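Local coordinates for protein ribonucleoside-diphosphate reductase (Pseudomonas aeruginosa, PDB 5IM3) that probably catalyses the thioredoxin-dependent reduction of ribonucleoside diphosphates to deoxyribonucleotides for DNA synthesis, and binds dATP as an allosteric enzyme, at residues Glu243-Thr246 with His247-Ala251; His289-Asp292 with Gln293-Thr296; Asn641-Val645 with Pro646-Asn650. One frame throughout, in Å; residues are numbered along the deposited sequence.

Contact 1: residues Glu243-Thr246 with His247-Ala251; sequences ESAT and HHEMA
Thr-246 and Glu-249 carry this local contact, their side chains crossing at about a right angle where the chain leaves an open loop and turns toward a helix. One carboxylate oxygen of the glutamate reaches back to two donors of the threonine: the hydroxyl OG1 lies 3.3 Å from Glu-249 OE2, and the backbone N of Thr-246 meets the same OE2 at 3.5 Å. Both are weak hydrogen bonds, although the N-H of the second points almost straight at the oxygen, at 163°. The glutamate manages this because its CG stands anti to its own backbone N (chi1 -152°) and the chain runs on extended, which carries the carboxylate back beside Ala-245 and the N-H of Thr-246. On the threonine, OG1 sits between the backbone N and the carbonyl carbon (chi1 61°), where it also rests 3.3 Å from Glu-249 CB.

Ala-245 adds an apolar touch. Its methyl CB meets Met-250 CE at 3.3 Å, tighter than ordinary van der Waals contact, the methionine being bent at chi2 and chi3 to bring CE there. Leu-236 of helix 219-239 packs against both side chains, while Thr-246 lies against Ile-168 and Glu-171 of helix 162-173.

His-247 to Met-250 form a type I beta turn, closed by Met-250 N on His-247 O at 2.6 Å. This turn leads the loop after helix 219-239 into helix 250-267, with the Glu-249 carboxylate turned back weakly onto the residue just before it.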
ATOM      1  N   GLU A 243      13.391  27.305  63.443  1.00 98.86           N
ATOM      2  CA  GLU A 243      12.421  27.821  62.488  1.00102.76           C
ATOM      3  C   GLU A 243      13.045  28.137  61.136  1.00 99.13           C
ATOM      4  O   GLU A 243      12.311  28.434  60.186  1.00 98.43           O
ATOM      5  CB  GLU A 243      11.749  29.076  63.058  1.00109.40           C
ATOM      6  CG  GLU A 243      10.267  29.206  62.724  1.00113.87           C
ATOM      7  CD  GLU A 243       9.429  28.092  63.328  1.00116.65           C
ATOM      8  OE1 GLU A 243       8.360  27.777  62.762  1.00117.74           O
ATOM      9  OE2 GLU A 243       9.841  27.528  64.365  1.00117.80           O
ATOM     10  N   SER A 244      14.369  28.066  61.027  1.00 89.63           N
ATOM     11  CA  SER A 244      15.090  28.375  59.800  1.00 86.04           C
ATOM     12  C   SER A 244      16.549  27.997  60.011  1.00 82.53           C
ATOM     13  O   SER A 244      17.022  27.914  61.148  1.00 85.66           O
ATOM     14  CB  SER A 244      14.959  29.857  59.429  1.00 88.94           C
ATOM     15  OG  SER A 244      15.789  30.190  58.332  1.00 89.77           O
ATOM     16  N   ALA A 245      17.255  27.762  58.908  1.00 71.61           N
ATOM     17  CA  ALA A 245      18.665  27.404  59.004  1.00 70.99           C
ATOM     18  C   ALA A 245      19.303  27.448  57.622  1.00 69.58           C
ATOM     19  O   ALA A 245      18.626  27.274  56.604  1.00 68.44           O
ATOM     20  CB  ALA A 245      18.842  26.014  59.627  1.00 68.66           C
ATOM     21  N   THR A 246      20.617  27.683  57.605  1.00 72.50           N
ATOM     22  CA  THR A 246      21.422  27.657  56.394  1.00 73.02           C
ATOM     23  C   THR A 246      22.156  26.322  56.294  1.00 73.41           C
ATOM     24  O   THR A 246      22.043  25.454  57.163  1.00 74.20           O
ATOM     25  CB  THR A 246      22.416  28.823  56.376  1.00 76.11           C
ATOM     26  OG1 THR A 246      23.306  28.717  57.494  1.00 77.72           O
ATOM     27  CG2 THR A 246      21.689  30.159  56.435  1.00 75.39           C
ATOM     28  N   HIS A 247      22.930  26.158  55.222  1.00 77.28           N
ATOM     29  CA  HIS A 247      23.623  24.898  54.977  1.00 77.77           C
ATOM     30  C   HIS A 247      24.676  24.616  56.043  1.00 81.28           C
ATOM     31  O   HIS A 247      24.529  23.673  56.825  1.00 80.78           O
ATOM     32  CB  HIS A 247      24.271  24.892  53.593  1.00 77.23           C
ATOM     33  CG  HIS A 247      25.120  23.687  53.337  1.00 77.84           C
ATOM     34  ND1 HIS A 247      26.484  23.763  53.149  1.00 79.53           N
ATOM     35  CD2 HIS A 247      24.803  22.372  53.263  1.00 76.45           C
ATOM     36  CE1 HIS A 247      26.969  22.550  52.958  1.00 79.80           C
ATOM     37  NE2 HIS A 247      25.970  21.686  53.022  1.00 78.19           N
ATOM     38  N   HIS A 248      25.749  25.412  56.083  1.00 97.36           N
ATOM     39  CA  HIS A 248      26.810  25.159  57.053  1.00101.35           C
ATOM     40  C   HIS A 248      26.299  25.187  58.487  1.00 98.47           C
ATOM     41  O   HIS A 248      26.972  24.669  59.385  1.00 99.64           O
ATOM     42  CB  HIS A 248      27.941  26.171  56.875  1.00107.31           C
ATOM     43  CG  HIS A 248      28.795  25.908  55.673  1.00111.66           C
ATOM     44  ND1 HIS A 248      28.637  26.588  54.485  1.00112.00           N
ATOM     45  CD2 HIS A 248      29.805  25.028  55.472  1.00113.57           C
ATOM     46  CE1 HIS A 248      29.519  26.145  53.606  1.00113.05           C
ATOM     47  NE2 HIS A 248      30.239  25.198  54.180  1.00113.75           N
ATOM     48  N   GLU A 249      25.127  25.779  58.721  1.00 86.16           N
ATOM     49  CA  GLU A 249      24.484  25.675  60.023  1.00 84.44           C
ATOM     50  C   GLU A 249      24.042  24.248  60.327  1.00 79.96           C
ATOM     51  O   GLU A 249      23.806  23.920  61.495  1.00 80.20           O
ATOM     52  CB  GLU A 249      23.288  26.626  60.074  1.00 87.01           C
ATOM     53  CG  GLU A 249      22.941  27.133  61.460  1.00 91.96           C
ATOM     54  CD  GLU A 249      21.877  28.215  61.425  1.00 93.59           C
ATOM     55  OE1 GLU A 249      20.993  28.216  62.309  1.00 94.89           O
ATOM     56  OE2 GLU A 249      21.918  29.058  60.502  1.00 92.84           O
ATOM     57  N   MET A 250      23.929  23.393  59.306  1.00 68.87           N
ATOM     58  CA  MET A 250      23.601  21.988  59.516  1.00 68.10           C
ATOM     59  C   MET A 250      24.736  21.206  60.154  1.00 65.81           C
ATOM     60  O   MET A 250      24.506  20.084  60.619  1.00 62.50           O
ATOM     61  CB  MET A 250      23.232  21.321  58.189  1.00 65.50           C
ATOM     62  CG  MET A 250      21.900  21.750  57.625  1.00 65.66           C
ATOM     63  SD  MET A 250      20.537  21.363  58.738  1.00 70.43           S
ATOM     64  CE  MET A 250      20.247  22.992  59.413  1.00 69.97           C
ATOM     65  N   ALA A 251      25.949  21.757  60.179  1.00 63.78           N
ATOM     66  CA  ALA A 251      27.064  21.052  60.799  1.00 66.01           C
ATOM     67  C   ALA A 251      26.767  20.705  62.250  1.00 66.24           C
ATOM     68  O   ALA A 251      27.268  19.697  62.761  1.00 66.16           O
ATOM     69  CB  ALA A 251      28.333  21.900  60.701  1.00 67.83           C
TER

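Contact 2: residues His289-Asp292 with Gln293-Thr296; sequences HERD and QQFT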
ATOM      1  N   HIS A 289      27.081  16.872  56.798  1.00 66.92           N
ATOM      2  CA  HIS A 289      26.164  17.814  56.166  1.00 68.83           C
ATOM      3  C   HIS A 289      26.631  18.252  54.783  1.00 70.66           C
ATOM      4  O   HIS A 289      25.814  18.742  53.996  1.00 71.39           O
ATOM      5  CB  HIS A 289      25.983  19.052  57.045  1.00 70.42           C
ATOM      6  CG  HIS A 289      27.114  20.029  56.945  1.00 71.93           C
ATOM      7  ND1 HIS A 289      28.295  19.872  57.636  1.00 72.62           N
ATOM      8  CD2 HIS A 289      27.243  21.173  56.230  1.00 72.64           C
ATOM      9  CE1 HIS A 289      29.103  20.878  57.353  1.00 75.34           C
ATOM     10  NE2 HIS A 289      28.489  21.681  56.502  1.00 74.38           N
ATOM     11  N   GLU A 290      27.918  18.099  54.470  1.00 71.92           N
ATOM     12  CA  GLU A 290      28.416  18.518  53.164  1.00 73.08           C
ATOM     13  C   GLU A 290      27.912  17.626  52.035  1.00 70.31           C
ATOM     14  O   GLU A 290      27.923  18.053  50.877  1.00 70.97           O
ATOM     15  CB  GLU A 290      29.943  18.538  53.166  1.00 75.64           C
ATOM     16  CG  GLU A 290      30.550  19.740  53.886  1.00 80.55           C
ATOM     17  CD  GLU A 290      30.378  21.043  53.118  1.00 82.57           C
ATOM     18  OE1 GLU A 290      29.878  21.008  51.974  1.00 82.75           O
ATOM     19  OE2 GLU A 290      30.752  22.108  53.656  1.00 86.13           O
ATOM     20  N   ARG A 291      27.475  16.404  52.335  1.00 67.59           N
ATOM     21  CA  ARG A 291      26.989  15.524  51.278  1.00 68.04           C
ATOM     22  C   ARG A 291      25.655  15.979  50.703  1.00 65.61           C
ATOM     23  O   ARG A 291      25.235  15.446  49.671  1.00 65.16           O
ATOM     24  CB  ARG A 291      26.891  14.093  51.804  1.00 65.77           C
ATOM     25  CG  ARG A 291      28.174  13.641  52.483  1.00 69.25           C
ATOM     26  CD  ARG A 291      28.235  12.141  52.674  1.00 68.15           C
ATOM     27  NE  ARG A 291      29.372  11.756  53.504  1.00 70.24           N
ATOM     28  CZ  ARG A 291      29.777  10.504  53.686  1.00 71.43           C
ATOM     29  NH1 ARG A 291      29.141   9.506  53.088  1.00 71.56           N
ATOM     30  NH2 ARG A 291      30.822  10.250  54.462  1.00 74.26           N
ATOM     31  N   ASP A 292      24.991  16.954  51.328  1.00 70.73           N
ATOM     32  CA  ASP A 292      23.821  17.568  50.707  1.00 72.19           C
ATOM     33  C   ASP A 292      24.194  18.312  49.432  1.00 71.70           C
ATOM     34  O   ASP A 292      23.362  18.456  48.529  1.00 69.73           O
ATOM     35  CB  ASP A 292      23.142  18.523  51.691  1.00 74.92           C
ATOM     36  CG  ASP A 292      22.237  17.807  52.673  1.00 77.51           C
ATOM     37  OD1 ASP A 292      22.207  16.557  52.664  1.00 77.17           O
ATOM     38  OD2 ASP A 292      21.554  18.496  53.460  1.00 79.01           O
ATOM     39  N   GLN A 293      25.435  18.794  49.339  1.00 73.46           N
ATOM     40  CA  GLN A 293      25.882  19.508  48.151  1.00 75.20           C
ATOM     41  C   GLN A 293      25.985  18.606  46.926  1.00 73.77           C
ATOM     42  O   GLN A 293      26.109  19.120  45.809  1.00 74.47           O
ATOM     43  CB  GLN A 293      27.239  20.168  48.419  1.00 78.23           C
ATOM     44  CG  GLN A 293      27.297  21.024  49.684  1.00 78.50           C
ATOM     45  CD  GLN A 293      26.293  22.162  49.674  1.00 79.15           C
ATOM     46  OE1 GLN A 293      25.102  21.953  49.901  1.00 79.94           O
ATOM     47  NE2 GLN A 293      26.770  23.373  49.407  1.00 81.72           N
ATOM     48  N   GLN A 294      25.928  17.285  47.107  1.00 64.97           N
ATOM     49  CA  GLN A 294      26.079  16.355  45.994  1.00 64.70           C
ATOM     50  C   GLN A 294      24.846  16.289  45.104  1.00 61.69           C
ATOM     51  O   GLN A 294      24.945  15.815  43.969  1.00 62.06           O
ATOM     52  CB  GLN A 294      26.384  14.948  46.520  1.00 63.59           C
ATOM     53  CG  GLN A 294      27.605  14.863  47.423  1.00 65.97           C
ATOM     54  CD  GLN A 294      27.712  13.530  48.134  1.00 65.42           C
ATOM     55  OE1 GLN A 294      26.817  12.686  48.038  1.00 63.07           O
ATOM     56  NE2 GLN A 294      28.808  13.332  48.858  1.00 66.77           N
ATOM     57  N   PHE A 295      23.700  16.763  45.584  1.00 60.32           N
ATOM     58  CA  PHE A 295      22.427  16.479  44.938  1.00 58.73           C
ATOM     59  C   PHE A 295      22.237  17.295  43.668  1.00 59.93           C
ATOM     60  O   PHE A 295      22.461  18.511  43.653  1.00 61.08           O
ATOM     61  CB  PHE A 295      21.270  16.757  45.895  1.00 58.46           C
ATOM     62  CG  PHE A 295      21.015  15.651  46.872  1.00 58.75           C
ATOM     63  CD1 PHE A 295      20.482  14.447  46.446  1.00 57.55           C
ATOM     64  CD2 PHE A 295      21.295  15.819  48.217  1.00 57.47           C
ATOM     65  CE1 PHE A 295      20.241  13.427  47.341  1.00 55.04           C
ATOM     66  CE2 PHE A 295      21.056  14.802  49.116  1.00 57.39           C
ATOM     67  CZ  PHE A 295      20.530  13.605  48.679  1.00 56.27           C
ATOM     68  N   THR A 296      21.820  16.617  42.604  1.00 62.66           N
ATOM     69  CA  THR A 296      21.227  17.277  41.457  1.00 64.24           C
ATOM     70  C   THR A 296      19.785  17.660  41.780  1.00 65.93           C
ATOM     71  O   THR A 296      19.170  17.133  42.714  1.00 63.20           O
ATOM     72  CB  THR A 296      21.257  16.364  40.231  1.00 64.74           C
ATOM     73  OG1 THR A 296      20.447  15.206  40.478  1.00 64.55           O
ATOM     74  CG2 THR A 296      22.680  15.924  39.926  1.00 65.81           C
TER
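Three successive i to i+3 backbone hydrogen bonds mark the short 3-10 run of residues 289-294 and its exit: Gln-293 N to Glu-290 O at 3.0 Å, Gln-294 N to Arg-291 O at 3.2 Å, and a weak, longer one from Phe-295 N to Asp-292 O at 3.4 Å that closes it. The side chains that meet are spaced by the same three residues, so each pair sits roughly one turn apart on the tight coil.

Arg-291 and Gln-294 lie side by side and point the same way, their guanidinium and amide planes 29° apart and the amide lying beside CB and CG of the arginine. The methylenes of Gln-294 pack against the carbonyl of Arg-291, with Gln-294 CG 3.3 Å from Arg-291 O. On another side of the coil, Glu-290 and Gln-293 meet less evenly. The glutamate is bent at chi2 (-72°), which folds its carboxylate back so that OE1 comes within 3.5 Å of Gln-293 CG, a polar-to-methylene touch with the carboxylate and amide planes 75° apart.

Phe-295 follows the run. Asp-292 O approaches the edge of its ring, near the ring plane and 3.4 Å from CD2, so that the same carbonyl takes the weak backbone bond and lies against the ring edge. Both carboxylate oxygens of the buried Asp-292 are engaged beyond the coil, OD1 by Gln-320 NE2 and OD2 by Tyr-254 OH.

The Phe-295 ring packs on Pro-319 and Phe-323 of helix 319-330 and meets Phe-351 edge-to-face. The coil thus connects helix 280-286 to helix 297-307, with Thr-296 at the N-cap of the latter, where its OG1 receives Gly-299 N, and with helices 219-239 and 250-267 packed alongside.

Contact 3: residues Asn641-Val645 with Pro646-Asn650; sequences NYYSV and PQAQN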
ATOM      1  N   ASN A 641      13.678  -8.280  56.051  1.00 49.24           N
ATOM      2  CA  ASN A 641      12.491  -8.218  55.212  1.00 49.50           C
ATOM      3  C   ASN A 641      11.308  -8.905  55.885  1.00 52.28           C
ATOM      4  O   ASN A 641      11.433 -10.022  56.397  1.00 52.62           O
ATOM      5  CB  ASN A 641      12.791  -8.865  53.862  1.00 48.06           C
ATOM      6  CG  ASN A 641      11.726  -8.584  52.829  1.00 47.24           C
ATOM      7  OD1 ASN A 641      11.556  -7.447  52.389  1.00 47.38           O
ATOM      8  ND2 ASN A 641      11.010  -9.621  52.426  1.00 46.02           N
ATOM      9  N   TYR A 642      10.163  -8.226  55.900  1.00 55.23           N
ATOM     10  CA  TYR A 642       8.930  -8.808  56.415  1.00 58.00           C
ATOM     11  C   TYR A 642       8.240  -9.585  55.300  1.00 54.97           C
ATOM     12  O   TYR A 642       8.003  -9.048  54.215  1.00 51.99           O
ATOM     13  CB  TYR A 642       7.991  -7.736  56.968  1.00 60.31           C
ATOM     14  CG  TYR A 642       6.670  -8.312  57.433  1.00 65.31           C
ATOM     15  CD1 TYR A 642       6.574  -8.988  58.642  1.00 68.14           C
ATOM     16  CD2 TYR A 642       5.526  -8.199  56.652  1.00 66.34           C
ATOM     17  CE1 TYR A 642       5.372  -9.526  59.067  1.00 70.52           C
ATOM     18  CE2 TYR A 642       4.319  -8.734  57.068  1.00 66.37           C
ATOM     19  CZ  TYR A 642       4.248  -9.397  58.274  1.00 70.29           C
ATOM     20  OH  TYR A 642       3.050  -9.929  58.693  1.00 74.38           O
ATOM     21  N   TYR A 643       7.916 -10.844  55.574  1.00 53.96           N
ATOM     22  CA  TYR A 643       7.415 -11.762  54.561  1.00 53.95           C
ATOM     23  C   TYR A 643       5.916 -11.976  54.729  1.00 59.24           C
ATOM     24  O   TYR A 643       5.446 -12.305  55.824  1.00 59.11           O
ATOM     25  CB  TYR A 643       8.154 -13.098  54.639  1.00 52.39           C
ATOM     26  CG  TYR A 643       9.625 -12.976  54.322  1.00 50.31           C
ATOM     27  CD1 TYR A 643      10.077 -13.054  53.012  1.00 44.88           C
ATOM     28  CD2 TYR A 643      10.563 -12.780  55.333  1.00 49.80           C
ATOM     29  CE1 TYR A 643      11.415 -12.946  52.712  1.00 45.51           C
ATOM     30  CE2 TYR A 643      11.911 -12.668  55.043  1.00 48.52           C
ATOM     31  CZ  TYR A 643      12.332 -12.748  53.726  1.00 47.77           C
ATOM     32  OH  TYR A 643      13.671 -12.635  53.413  1.00 43.51           O
ATOM     33  N   SER A 644       5.177 -11.798  53.633  1.00 73.15           N
ATOM     34  CA  SER A 644       3.733 -11.995  53.608  1.00 74.43           C
ATOM     35  C   SER A 644       3.356 -13.443  53.323  1.00 72.59           C
ATOM     36  O   SER A 644       2.459 -13.987  53.975  1.00 73.26           O
ATOM     37  CB  SER A 644       3.098 -11.088  52.546  1.00 76.72           C
ATOM     38  OG  SER A 644       3.410  -9.724  52.771  1.00 80.02           O
ATOM     39  N   VAL A 645       4.012 -14.072  52.351  1.00 59.69           N
ATOM     40  CA  VAL A 645       3.728 -15.459  51.997  1.00 56.08           C
ATOM     41  C   VAL A 645       4.868 -16.334  52.507  1.00 53.47           C
ATOM     42  O   VAL A 645       6.045 -15.977  52.345  1.00 47.30           O
ATOM     43  CB  VAL A 645       3.529 -15.623  50.483  1.00 57.36           C
ATOM     44  CG1 VAL A 645       2.480 -14.639  49.979  1.00 57.72           C
ATOM     45  CG2 VAL A 645       4.836 -15.434  49.735  1.00 57.55           C
ATOM     46  N   PRO A 646       4.573 -17.494  53.104  1.00 51.32           N
ATOM     47  CA  PRO A 646       5.637 -18.252  53.781  1.00 51.03           C
ATOM     48  C   PRO A 646       6.653 -18.863  52.833  1.00 47.68           C
ATOM     49  O   PRO A 646       7.814 -19.034  53.221  1.00 44.96           O
ATOM     50  CB  PRO A 646       4.857 -19.329  54.548  1.00 50.60           C
ATOM     51  CG  PRO A 646       3.626 -19.534  53.737  1.00 50.75           C
ATOM     52  CD  PRO A 646       3.277 -18.191  53.156  1.00 48.70           C
ATOM     53  N   GLN A 647       6.262 -19.197  51.604  1.00 49.65           N
ATOM     54  CA  GLN A 647       7.215 -19.794  50.675  1.00 51.24           C
ATOM     55  C   GLN A 647       8.219 -18.784  50.136  1.00 50.03           C
ATOM     56  O   GLN A 647       9.228 -19.191  49.550  1.00 48.79           O
ATOM     57  CB  GLN A 647       6.478 -20.472  49.516  1.00 52.28           C
ATOM     58  CG  GLN A 647       5.365 -19.645  48.903  1.00 55.84           C
ATOM     59  CD  GLN A 647       3.983 -20.087  49.357  1.00 53.16           C
ATOM     60  OE1 GLN A 647       3.712 -20.189  50.549  1.00 52.58           O
ATOM     61  NE2 GLN A 647       3.102 -20.353  48.398  1.00 54.53           N
ATOM     62  N   ALA A 648       7.978 -17.484  50.322  1.00 45.63           N
ATOM     63  CA  ALA A 648       8.982 -16.486  49.975  1.00 42.52           C
ATOM     64  C   ALA A 648      10.031 -16.380  51.073  1.00 42.66           C
ATOM     65  O   ALA A 648      11.230 -16.292  50.790  1.00 39.99           O
ATOM     66  CB  ALA A 648       8.318 -15.131  49.727  1.00 42.10           C
ATOM     67  N   GLN A 649       9.595 -16.407  52.331  1.00 51.60           N
ATOM     68  CA  GLN A 649      10.536 -16.511  53.437  1.00 55.08           C
ATOM     69  C   GLN A 649      11.351 -17.793  53.339  1.00 53.27           C
ATOM     70  O   GLN A 649      12.567 -17.788  53.563  1.00 54.26           O
ATOM     71  CB  GLN A 649       9.781 -16.461  54.762  1.00 57.19           C
ATOM     72  CG  GLN A 649      10.652 -16.650  55.983  1.00 61.82           C
ATOM     73  CD  GLN A 649       9.844 -16.678  57.254  1.00 66.41           C
ATOM     74  OE1 GLN A 649       9.291 -15.661  57.674  1.00 67.32           O
ATOM     75  NE2 GLN A 649       9.757 -17.850  57.872  1.00 68.58           N
ATOM     76  N   ASN A 650      10.693 -18.901  53.003  1.00 49.99           N
ATOM     77  CA  ASN A 650      11.374 -20.189  52.938  1.00 49.85           C
ATOM     78  C   ASN A 650      12.546 -20.152  51.962  1.00 47.14           C
ATOM     79  O   ASN A 650      13.645 -20.614  52.281  1.00 48.35           O
ATOM     80  CB  ASN A 650      10.375 -21.279  52.544  1.00 48.60           C
ATOM     81  CG  ASN A 650      10.988 -22.660  52.554  1.00 49.50           C
ATOM     82  OD1 ASN A 650      11.750 -23.006  53.456  1.00 52.28           O
ATOM     83  ND2 ASN A 650      10.671 -23.454  51.541  1.00 50.51           N
TER
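Tyr-643 OH is gripped by two partners, hydrogen-bonding both Asn-652 ND2 and Ile-638 O, and this double hold fixes the phenol end of the ring beside the helix that starts a few residues on. Its ring is covered on both sides. Over one face lies Gln-649 CA in a CH-pi contact, 3.7 Å from the ring centroid and 20° off the normal; over the opposite face Asn-641 ND2 stands 3.4 Å above the plane, displaced toward the rim. The Gln-649 side chain then leaves across the ring at about a right angle, with CB 3.5 Å from Tyr-643 CG.

Val-645 occupies the N-cap position of helix 646-655, and Pro-646 is its first residue, in the barrel domain of the reductase. The first turn is tied by Ala-648 N to Val-645 O, 3.2 Å long with an N-H...O angle of 146°, the donor lying above the carbonyl plane. Buried beside it, Val-645 CG2 presses on Ala-648 CB at 3.5 Å, tighter than usual; this branch lies between backbone N and carbonyl carbon, while CG1 is anti to the latter. Met-394 and Leu-395 of helix 382-395 cover the valine, and the side chain of Ser-644 lies about 10 Å from a bound dATP.

In the fold
In chain order the three contacts come in series. Contacts 1 and 2 are neighbours, their centres about 13 Å apart, at the two ends of the stretch that holds helices 250-267 and 280-286. They meet directly: His-247 NE2 lies 3.1 Å from His-289 O, a probable hydrogen bond, and the imidazole rings of these residues meet with planes at about 50°. The entrance to helix 250-267 is thereby joined to the 3-10 run that leads into helix 297-307 and the all-alpha domain. Contact 3 stands apart in the barrel domain, near the dATP-binding residue Lys-397, its centre about 43 Å from that of contact 1 and about 37 Å from that of contact 2.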